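Local structure of putative ATP-dependent endonuclease of the OLD family (Thermus scotoductus, 6P74) at residues Lys8-Leu13 with Leu38-Leu43; Ser154-Leu159 with Leu231-Arg236; Val404-Lys409 with Glu413-Val418. The protein degrades linear and supercoiled double-stranded DNA from 5' to 3' as a metal-dependent exonuclease and also nicks circular DNA and hydrolyses ATP. All blocks are in the same frame, centred on the assembly; numbering follows the deposited sequence.

Interaction 1. Residues Lys8-Leu13 with Leu38-Leu43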
loop_
_atom_site.group_PDB
_atom_site.type_symbol
_atom_site.label_atom_id
_atom_site.label_comp_id
_atom_site.label_asym_id
_atom_site.label_seq_id
_atom_site.Cartn_x
_atom_site.Cartn_y
_atom_site.Cartn_z
ATOM N N LYS A 8 3.413 9.909 15.975
ATOM C CA LYS A 8 2.500 9.504 17.032
ATOM C C LYS A 8 1.225 8.990 16.391
ATOM O O LYS A 8 0.558 9.725 15.654
ATOM C CB LYS A 8 2.189 10.667 17.983
ATOM C CG LYS A 8 3.402 11.256 18.677
ATOM C CD LYS A 8 2.986 12.235 19.773
ATOM C CE LYS A 8 4.177 12.624 20.651
ATOM N NZ LYS A 8 3.789 12.936 22.065
ATOM N N ASN A 9 0.896 7.728 16.659
ATOM C CA ASN A 9 -0.405 7.158 16.338
ATOM C C ASN A 9 -0.586 6.854 14.854
ATOM O O ASN A 9 -1.728 6.739 14.374
ATOM C CB ASN A 9 -1.529 8.075 16.838
ATOM C CG ASN A 9 -1.550 8.189 18.353
ATOM O OD1 ASN A 9 -1.396 7.193 19.059
ATOM N ND2 ASN A 9 -1.732 9.400 18.860
ATOM N N PHE A 10 0.505 6.689 14.102
ATOM C CA PHE A 10 0.431 6.441 12.665
ATOM C C PHE A 10 0.728 4.962 12.390
ATOM O O PHE A 10 1.869 4.512 12.534
ATOM C CB PHE A 10 1.391 7.362 11.913
ATOM C CG PHE A 10 1.425 7.112 10.440
ATOM C CD1 PHE A 10 0.278 7.274 9.671
ATOM C CD2 PHE A 10 2.596 6.692 9.822
ATOM C CE1 PHE A 10 0.297 7.029 8.315
ATOM C CE2 PHE A 10 2.625 6.452 8.464
ATOM C CZ PHE A 10 1.473 6.623 7.708
ATOM N N ARG A 11 -0.303 4.216 11.980
ATOM C CA ARG A 11 -0.201 2.775 11.751
ATOM C C ARG A 11 0.377 2.071 12.976
ATOM O O ARG A 11 -0.193 2.162 14.069
ATOM C CB ARG A 11 0.615 2.497 10.484
ATOM C CG ARG A 11 -0.165 2.850 9.221
ATOM C CD ARG A 11 0.700 2.920 7.972
ATOM N NE ARG A 11 0.044 3.688 6.907
ATOM C CZ ARG A 11 0.478 3.759 5.649
ATOM N NH1 ARG A 11 1.570 3.096 5.277
ATOM N NH2 ARG A 11 -0.184 4.485 4.755
ATOM N N CYS A 12 1.499 1.373 12.822
ATOM C CA CYS A 12 2.077 0.662 13.957
ATOM C C CYS A 12 2.920 1.554 14.863
ATOM O O CYS A 12 3.348 1.086 15.926
ATOM C CB CYS A 12 2.909 -0.534 13.469
ATOM S SG CYS A 12 4.239 -0.152 12.296
ATOM N N LEU A 13 3.146 2.822 14.497
ATOM C CA LEU A 13 4.050 3.708 15.237
ATOM C C LEU A 13 3.243 4.486 16.266
ATOM O O LEU A 13 2.718 5.568 15.990
ATOM C CB LEU A 13 4.790 4.646 14.287
ATOM C CG LEU A 13 5.569 3.991 13.142
ATOM C CD1 LEU A 13 6.279 5.033 12.294
ATOM C CD2 LEU A 13 6.559 2.977 13.690
ATOM N N LEU A 38 9.654 5.304 6.878
ATOM C CA LEU A 38 9.892 5.948 5.593
ATOM C C LEU A 38 8.612 6.560 5.029
ATOM O O LEU A 38 8.642 7.678 4.493
ATOM C CB LEU A 38 10.483 4.961 4.598
ATOM C CG LEU A 38 11.809 4.332 5.004
ATOM C CD1 LEU A 38 12.380 3.582 3.824
ATOM C CD2 LEU A 38 12.770 5.408 5.481
ATOM N N ARG A 39 7.479 5.843 5.122
ATOM C CA ARG A 39 6.236 6.375 4.558
ATOM C C ARG A 39 5.800 7.651 5.283
ATOM O O ARG A 39 5.264 8.576 4.658
ATOM C CB ARG A 39 5.133 5.320 4.598
ATOM C CG ARG A 39 5.500 4.013 3.888
ATOM C CD ARG A 39 5.378 4.076 2.359
ATOM N NE ARG A 39 4.349 3.154 1.874
ATOM C CZ ARG A 39 4.536 1.854 1.645
ATOM N NH1 ARG A 39 5.726 1.297 1.838
ATOM N NH2 ARG A 39 3.525 1.106 1.220
ATOM N N ALA A 40 6.041 7.726 6.596
ATOM C CA ALA A 40 5.677 8.921 7.343
ATOM C C ALA A 40 6.434 10.142 6.833
ATOM O O ALA A 40 5.854 11.232 6.702
ATOM C CB ALA A 40 5.935 8.711 8.836
ATOM N N ILE A 41 7.733 9.991 6.555
ATOM C CA ILE A 41 8.487 11.101 5.983
ATOM C C ILE A 41 7.885 11.499 4.646
ATOM O O ILE A 41 7.688 12.689 4.359
ATOM C CB ILE A 41 9.978 10.734 5.849
ATOM C CG1 ILE A 41 10.618 10.549 7.230
ATOM C CG2 ILE A 41 10.723 11.792 5.028
ATOM C CD1 ILE A 41 11.978 9.786 7.214
ATOM N N ASP A 42 7.549 10.505 3.819
ATOM C CA ASP A 42 7.043 10.808 2.489
ATOM C C ASP A 42 5.695 11.528 2.523
ATOM O O ASP A 42 5.392 12.298 1.607
ATOM C CB ASP A 42 6.916 9.534 1.678
ATOM C CG ASP A 42 6.690 9.817 0.225
ATOM O OD1 ASP A 42 7.614 10.397 -0.388
ATOM O OD2 ASP A 42 5.602 9.485 -0.302
ATOM N N LEU A 43 4.867 11.251 3.536
ATOM C CA LEU A 43 3.582 11.928 3.682
ATOM C C LEU A 43 3.768 13.429 3.800
ATOM O O LEU A 43 3.001 14.208 3.221
ATOM C CB LEU A 43 2.863 11.412 4.928
ATOM C CG LEU A 43 1.812 10.347 4.704
ATOM C CD1 LEU A 43 1.177 9.940 6.019
ATOM C CD2 LEU A 43 0.805 10.942 3.776
#
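Leu-13 O is shared by two amides: Phe-10 N, from the residue whose ring packs on helix 34-45, at 3.1 Å, and more weakly Asn-9 N. This is a G1 beta bulge beside the type II' turn Phe-10 to Leu-13, which closes the hairpin of strands 2-10 and 13-19 in the ATPase domain. Leu-13 N returns to Phe-10 O at 2.9 Å. Arg-11 takes the second turn position with a positive phi (53°), a place more often filled by glycine.

The phenyl ring reaches the helix because its CG lies anti to the backbone N (chi1 177°). Ala-40 CB sits 4.0 Å from Phe-10 CD2, and its small methyl lets the bulky ring come close to the helix. The side chains of Phe-10 and Leu-43 come toward each other from opposite directions, Leu-43 CD1 stopping 3.7 Å from Phe-10 CZ, while Ile-70 and Ile-72 of strand 70-76 extend this apolar layer.

Arg-11 runs over one face of the same ring, CD lying 3.8 Å above the plane toward its rim. Its NE is held by a salt bridge to Asp-60, whereas Arg-39 pairs with Glu-276 and lies beside Thr-35 of the inferred ATP site. Two long arginines thus border the apolar contact, where Arg-11 NH1 stands 4.3 Å from Arg-39 CB.

Interaction 2. Residues Ser154-Leu159 with Leu231-Arg236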
loop_
_atom_site.group_PDB
_atom_site.type_symbol
_atom_site.label_atom_id
_atom_site.label_comp_id
_atom_site.label_asym_id
_atom_site.label_seq_id
_atom_site.Cartn_x
_atom_site.Cartn_y
_atom_site.Cartn_z
ATOM N N SER A 154 10.834 11.543 -10.662
ATOM C CA SER A 154 11.462 12.793 -10.255
ATOM C C SER A 154 12.961 12.626 -10.029
ATOM O O SER A 154 13.688 13.627 -9.977
ATOM C CB SER A 154 10.781 13.330 -8.995
ATOM O OG SER A 154 10.523 12.286 -8.073
ATOM N N ILE A 155 13.439 11.381 -9.917
ATOM C CA ILE A 155 14.868 11.125 -9.749
ATOM C C ILE A 155 15.637 11.478 -11.022
ATOM O O ILE A 155 16.633 12.213 -10.990
ATOM C CB ILE A 155 15.099 9.660 -9.339
ATOM C CG1 ILE A 155 16.590 9.331 -9.365
ATOM C CG2 ILE A 155 14.310 8.718 -10.248
ATOM C CD1 ILE A 155 17.418 10.225 -8.474
ATOM N N LEU A 156 15.200 10.944 -12.162
ATOM C CA LEU A 156 15.825 11.319 -13.423
ATOM C C LEU A 156 15.587 12.794 -13.724
ATOM O O LEU A 156 16.490 13.497 -14.195
ATOM C CB LEU A 156 15.283 10.438 -14.544
ATOM C CG LEU A 156 15.989 10.548 -15.891
ATOM C CD1 LEU A 156 17.495 10.243 -15.763
ATOM C CD2 LEU A 156 15.319 9.585 -16.842
ATOM N N GLY A 157 14.379 13.284 -13.427
ATOM C CA GLY A 157 14.092 14.700 -13.609
ATOM C C GLY A 157 15.087 15.599 -12.903
ATOM O O GLY A 157 15.527 16.611 -13.456
ATOM N N ARG A 158 15.459 15.249 -11.670
ATOM C CA ARG A 158 16.437 16.081 -10.983
ATOM C C ARG A 158 17.797 15.988 -11.668
ATOM O O ARG A 158 18.540 16.977 -11.702
ATOM C CB ARG A 158 16.504 15.698 -9.500
ATOM C CG ARG A 158 17.604 16.377 -8.694
ATOM C CD ARG A 158 17.494 17.905 -8.732
ATOM N NE ARG A 158 18.664 18.568 -8.138
ATOM C CZ ARG A 158 19.812 18.814 -8.780
ATOM N NH1 ARG A 158 19.976 18.451 -10.053
ATOM N NH2 ARG A 158 20.809 19.427 -8.149
ATOM N N LEU A 159 18.114 14.836 -12.269
ATOM C CA LEU A 159 19.387 14.707 -12.976
ATOM C C LEU A 159 19.456 15.637 -14.185
ATOM O O LEU A 159 20.496 16.263 -14.439
ATOM C CB LEU A 159 19.610 13.255 -13.406
ATOM C CG LEU A 159 20.925 12.938 -14.129
ATOM C CD1 LEU A 159 22.137 13.172 -13.237
ATOM C CD2 LEU A 159 20.935 11.500 -14.655
ATOM N N LEU A 231 11.580 12.370 -20.844
ATOM C CA LEU A 231 12.696 11.495 -21.155
ATOM C C LEU A 231 12.788 10.381 -20.114
ATOM O O LEU A 231 12.575 10.599 -18.919
ATOM C CB LEU A 231 13.991 12.297 -21.206
ATOM C CG LEU A 231 14.920 12.181 -22.403
ATOM C CD1 LEU A 231 14.193 12.328 -23.742
ATOM C CD2 LEU A 231 15.978 13.249 -22.267
ATOM N N ARG A 232 13.088 9.176 -20.578
ATOM C CA ARG A 232 13.277 8.040 -19.698
ATOM C C ARG A 232 14.522 7.286 -20.139
ATOM O O ARG A 232 15.043 7.502 -21.234
ATOM C CB ARG A 232 12.044 7.134 -19.716
ATOM C CG ARG A 232 11.343 7.123 -21.056
ATOM C CD ARG A 232 10.198 6.132 -21.085
ATOM N NE ARG A 232 9.894 5.704 -22.452
ATOM C CZ ARG A 232 8.959 4.811 -22.762
ATOM N NH1 ARG A 232 8.231 4.248 -21.804
ATOM N NH2 ARG A 232 8.749 4.478 -24.029
ATOM N N LEU A 233 15.025 6.422 -19.262
ATOM C CA LEU A 233 16.006 5.432 -19.676
ATOM C C LEU A 233 15.268 4.216 -20.225
ATOM O O LEU A 233 14.265 3.778 -19.659
ATOM C CB LEU A 233 16.902 5.020 -18.510
ATOM C CG LEU A 233 18.118 5.875 -18.155
ATOM C CD1 LEU A 233 18.794 6.404 -19.397
ATOM C CD2 LEU A 233 17.739 6.988 -17.201
ATOM N N GLN A 234 15.745 3.677 -21.341
ATOM C CA GLN A 234 15.097 2.499 -21.900
ATOM C C GLN A 234 16.153 1.529 -22.411
ATOM O O GLN A 234 17.330 1.872 -22.538
ATOM C CB GLN A 234 14.095 2.883 -22.998
ATOM C CG GLN A 234 14.510 4.083 -23.804
ATOM C CD GLN A 234 13.372 4.652 -24.625
ATOM O OE1 GLN A 234 12.291 4.930 -24.105
ATOM N NE2 GLN A 234 13.612 4.829 -25.918
ATOM N N TYR A 235 15.716 0.297 -22.677
ATOM C CA TYR A 235 16.582 -0.765 -23.172
ATOM C C TYR A 235 15.722 -1.769 -23.933
ATOM O O TYR A 235 14.490 -1.751 -23.845
ATOM C CB TYR A 235 17.342 -1.428 -22.022
ATOM C CG TYR A 235 16.424 -1.966 -20.959
ATOM C CD1 TYR A 235 15.839 -1.117 -20.024
ATOM C CD2 TYR A 235 16.122 -3.319 -20.898
ATOM C CE1 TYR A 235 14.982 -1.608 -19.052
ATOM C CE2 TYR A 235 15.270 -3.819 -19.931
ATOM C CZ TYR A 235 14.700 -2.957 -19.013
ATOM O OH TYR A 235 13.845 -3.454 -18.052
ATOM N N ARG A 236 16.391 -2.671 -24.656
ATOM C CA ARG A 236 15.709 -3.529 -25.628
ATOM C C ARG A 236 14.919 -4.664 -24.967
ATOM O O ARG A 236 13.686 -4.676 -25.019
ATOM C CB ARG A 236 16.724 -4.058 -26.644
ATOM C CG ARG A 236 16.106 -4.835 -27.771
ATOM C CD ARG A 236 17.187 -5.493 -28.580
ATOM N NE ARG A 236 16.638 -6.226 -29.709
ATOM C CZ ARG A 236 17.362 -6.640 -30.740
ATOM N NH1 ARG A 236 18.664 -6.386 -30.779
ATOM N NH2 ARG A 236 16.786 -7.303 -31.734
#
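Leu-156, on the first turn of helix 154-166, straddles a methyl of Leu-233 on the short strand 232-235, in the region assigned to dimerization. The strand pairs with residues 150-151 of its own chain and runs antiparallel to a strand of the second subunit, so the sheet continues through the dimer interface and the helix packs against one of its members.

The tight part is a leucine-leucine contact. With chi1 at -171°, Leu-156 holds its CG beside the carbonyl carbon, and both methyl branches extend to the strand; Leu-233 CD2 lies 3.6 Å from Leu-156 CD1 and equally close to Leu-156 CD2. The two side chains cross obliquely. Although the first side-chain bond of Leu-233 does not aim at the helix, its end swings nearer; Ile-255 of helix 246-266 and Phe-219 of the second subunit also pack on it. Leucines suit this buried spot, since their methyls can pack on one another and need no hydrogen-bond partner.

Toward Arg-232 the contact thins. This residue touches Leu-156 with its backbone, while its first side-chain bond points away from the helix, and the long polar chain suits a partly exposed position; NH1 makes a weak hydrogen bond to Ser-150 OG. Leu-231 likewise offers its carbonyl rather than its side chain, and that oxygen accepts a hydrogen bond from Arg-152. The methyl Leu-156 CD2 ends 3.6 Å from Leu-231 O and 3.8 Å from Arg-232 CA.

Interaction 3. Residues Val404-Lys409 with Glu413-Val418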
loop_
_atom_site.group_PDB
_atom_site.type_symbol
_atom_site.label_atom_id
_atom_site.label_comp_id
_atom_site.label_asym_id
_atom_site.label_seq_id
_atom_site.Cartn_x
_atom_site.Cartn_y
_atom_site.Cartn_z
ATOM N N VAL A 404 29.699 -14.250 15.420
ATOM C CA VAL A 404 30.416 -13.145 14.792
ATOM C C VAL A 404 31.892 -13.217 15.153
ATOM O O VAL A 404 32.263 -13.121 16.331
ATOM C CB VAL A 404 29.824 -11.797 15.207
ATOM C CG1 VAL A 404 29.980 -11.598 16.703
ATOM C CG2 VAL A 404 30.528 -10.727 14.454
ATOM N N ASP A 405 32.725 -13.362 14.130
ATOM C CA ASP A 405 34.180 -13.265 14.218
ATOM C C ASP A 405 34.546 -11.780 14.279
ATOM O O ASP A 405 34.420 -11.052 13.286
ATOM C CB ASP A 405 34.750 -14.000 12.998
ATOM C CG ASP A 405 36.219 -13.700 12.704
ATOM O OD1 ASP A 405 36.868 -12.933 13.439
ATOM O OD2 ASP A 405 36.726 -14.268 11.694
ATOM N N CYS A 406 34.951 -11.303 15.446
ATOM C CA CYS A 406 35.059 -9.857 15.634
ATOM C C CYS A 406 36.440 -9.302 15.309
ATOM O O CYS A 406 36.620 -8.076 15.324
ATOM C CB CYS A 406 34.686 -9.468 17.067
ATOM S SG CYS A 406 32.967 -9.856 17.575
ATOM N N GLY A 407 37.414 -10.156 15.007
ATOM C CA GLY A 407 38.733 -9.651 14.692
ATOM C C GLY A 407 39.592 -9.314 15.893
ATOM O O GLY A 407 40.402 -8.377 15.824
ATOM N N GLY A 408 39.432 -10.040 17.002
ATOM C CA GLY A 408 40.277 -9.858 18.175
ATOM C C GLY A 408 39.544 -9.088 19.252
ATOM O O GLY A 408 38.382 -8.701 19.097
ATOM N N LYS A 409 40.238 -8.850 20.372
ATOM C CA LYS A 409 39.535 -8.340 21.547
ATOM C C LYS A 409 39.041 -6.912 21.329
ATOM O O LYS A 409 37.878 -6.601 21.627
ATOM C CB LYS A 409 40.425 -8.461 22.782
ATOM C CG LYS A 409 40.645 -9.970 23.153
ATOM C CD LYS A 409 41.514 -10.149 24.396
ATOM C CE LYS A 409 41.646 -11.643 24.761
ATOM N NZ LYS A 409 42.593 -11.841 25.901
ATOM N N GLU A 413 35.119 -5.426 21.755
ATOM C CA GLU A 413 34.697 -4.153 22.336
ATOM C C GLU A 413 33.799 -3.375 21.390
ATOM O O GLU A 413 32.746 -2.864 21.787
ATOM C CB GLU A 413 35.900 -3.281 22.660
ATOM C CG GLU A 413 36.684 -3.639 23.839
ATOM C CD GLU A 413 37.472 -2.443 24.285
ATOM O OE1 GLU A 413 36.842 -1.483 24.782
ATOM O OE2 GLU A 413 38.704 -2.432 24.083
ATOM N N LEU A 414 34.220 -3.251 20.128
ATOM C CA LEU A 414 33.457 -2.441 19.191
ATOM C C LEU A 414 32.056 -3.004 19.013
ATOM O O LEU A 414 31.067 -2.285 19.167
ATOM C CB LEU A 414 34.191 -2.350 17.854
ATOM C CG LEU A 414 33.574 -1.481 16.758
ATOM C CD1 LEU A 414 33.199 -0.101 17.311
ATOM C CD2 LEU A 414 34.595 -1.321 15.662
ATOM N N ILE A 415 31.952 -4.305 18.727
ATOM C CA ILE A 415 30.652 -4.902 18.440
ATOM C C ILE A 415 29.790 -4.919 19.691
ATOM O O ILE A 415 28.566 -4.746 19.618
ATOM C CB ILE A 415 30.809 -6.326 17.861
ATOM C CG1 ILE A 415 31.690 -6.332 16.620
ATOM C CG2 ILE A 415 29.439 -6.927 17.543
ATOM C CD1 ILE A 415 31.271 -5.350 15.589
ATOM N N VAL A 416 30.402 -5.175 20.857
ATOM C CA VAL A 416 29.671 -5.073 22.117
ATOM C C VAL A 416 29.048 -3.683 22.267
ATOM O O VAL A 416 27.866 -3.547 22.606
ATOM C CB VAL A 416 30.587 -5.404 23.304
ATOM C CG1 VAL A 416 30.034 -4.764 24.584
ATOM C CG2 VAL A 416 30.675 -6.901 23.483
ATOM N N GLY A 417 29.832 -2.631 22.008
ATOM C CA GLY A 417 29.319 -1.275 22.171
ATOM C C GLY A 417 28.145 -0.971 21.256
ATOM O O GLY A 417 27.184 -0.317 21.657
ATOM N N VAL A 418 28.191 -1.477 20.029
ATOM C CA VAL A 418 27.065 -1.330 19.115
ATOM C C VAL A 418 25.873 -2.150 19.598
ATOM O O VAL A 418 24.752 -1.638 19.693
ATOM C CB VAL A 418 27.492 -1.717 17.687
ATOM C CG1 VAL A 418 26.293 -1.785 16.777
ATOM C CG2 VAL A 418 28.501 -0.708 17.169
#
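In the Toprim domain, edge strand 401-405 leads through a short loop with two glycines into helix 409-422, a beta-alpha connection beside the nuclease metal site. Cys-406 and Ile-415 seal the inside of this connection: Cys-406 SG lies 3.9 Å from Ile-415 CG1, a slim sulfur against a branched side chain, with Leu-375 of the neighbouring strand touching both. The sulfur sits beside its own backbone N (chi1 -62°) and faces the helix.

At the helix start, Glu-413 N donates to Lys-409 O at 3.0 Å, a nearly straight first-turn bond (165° at the hydrogen). Before it, Gly-408 occupies the N-cap, and both Gly-407 and Gly-408 adopt positive phi, backbone angles that glycine, having no CB, takes up without crowding the preceding carbonyl O. An Asx turn also braces the loop, Asp-405 OD1 accepting from Gly-407 N at 3.2 Å.

The buried charges have partners outside the connection. Glu-413 forms salt bridges with Arg-353 and Arg-462. Lys-409 NZ pairs with Glu-456 and donates to Asn-460 OD1 and to the carbonyl of Asp-431, a samarium ligand; within that first turn Glu-413 CG lies 3.9 Å from Lys-409 O.

Overall arrangement
Interaction 1 lies in the ATPase domain and interaction 2 in the dimerization region inserted in it, their nearest atoms about 8 Å apart; the centre of interaction 3, in the Toprim domain, is about 34 Å and 43 Å from theirs. Interactions 1 and 2 set a helix against a hairpin turn and a strand; interaction 3 folds a helix back on the loop that leads into it. Interactions 2 and 3 are buried, interaction 1 partly so, its apolar centre edged by arginines. Interaction 2 joins leucine side chains and backbone without a hydrogen bond between its segments, bordering the second subunit. Interaction 3 adds a backbone bond and two buried charges, of which Lys-409 lies next to the metal site.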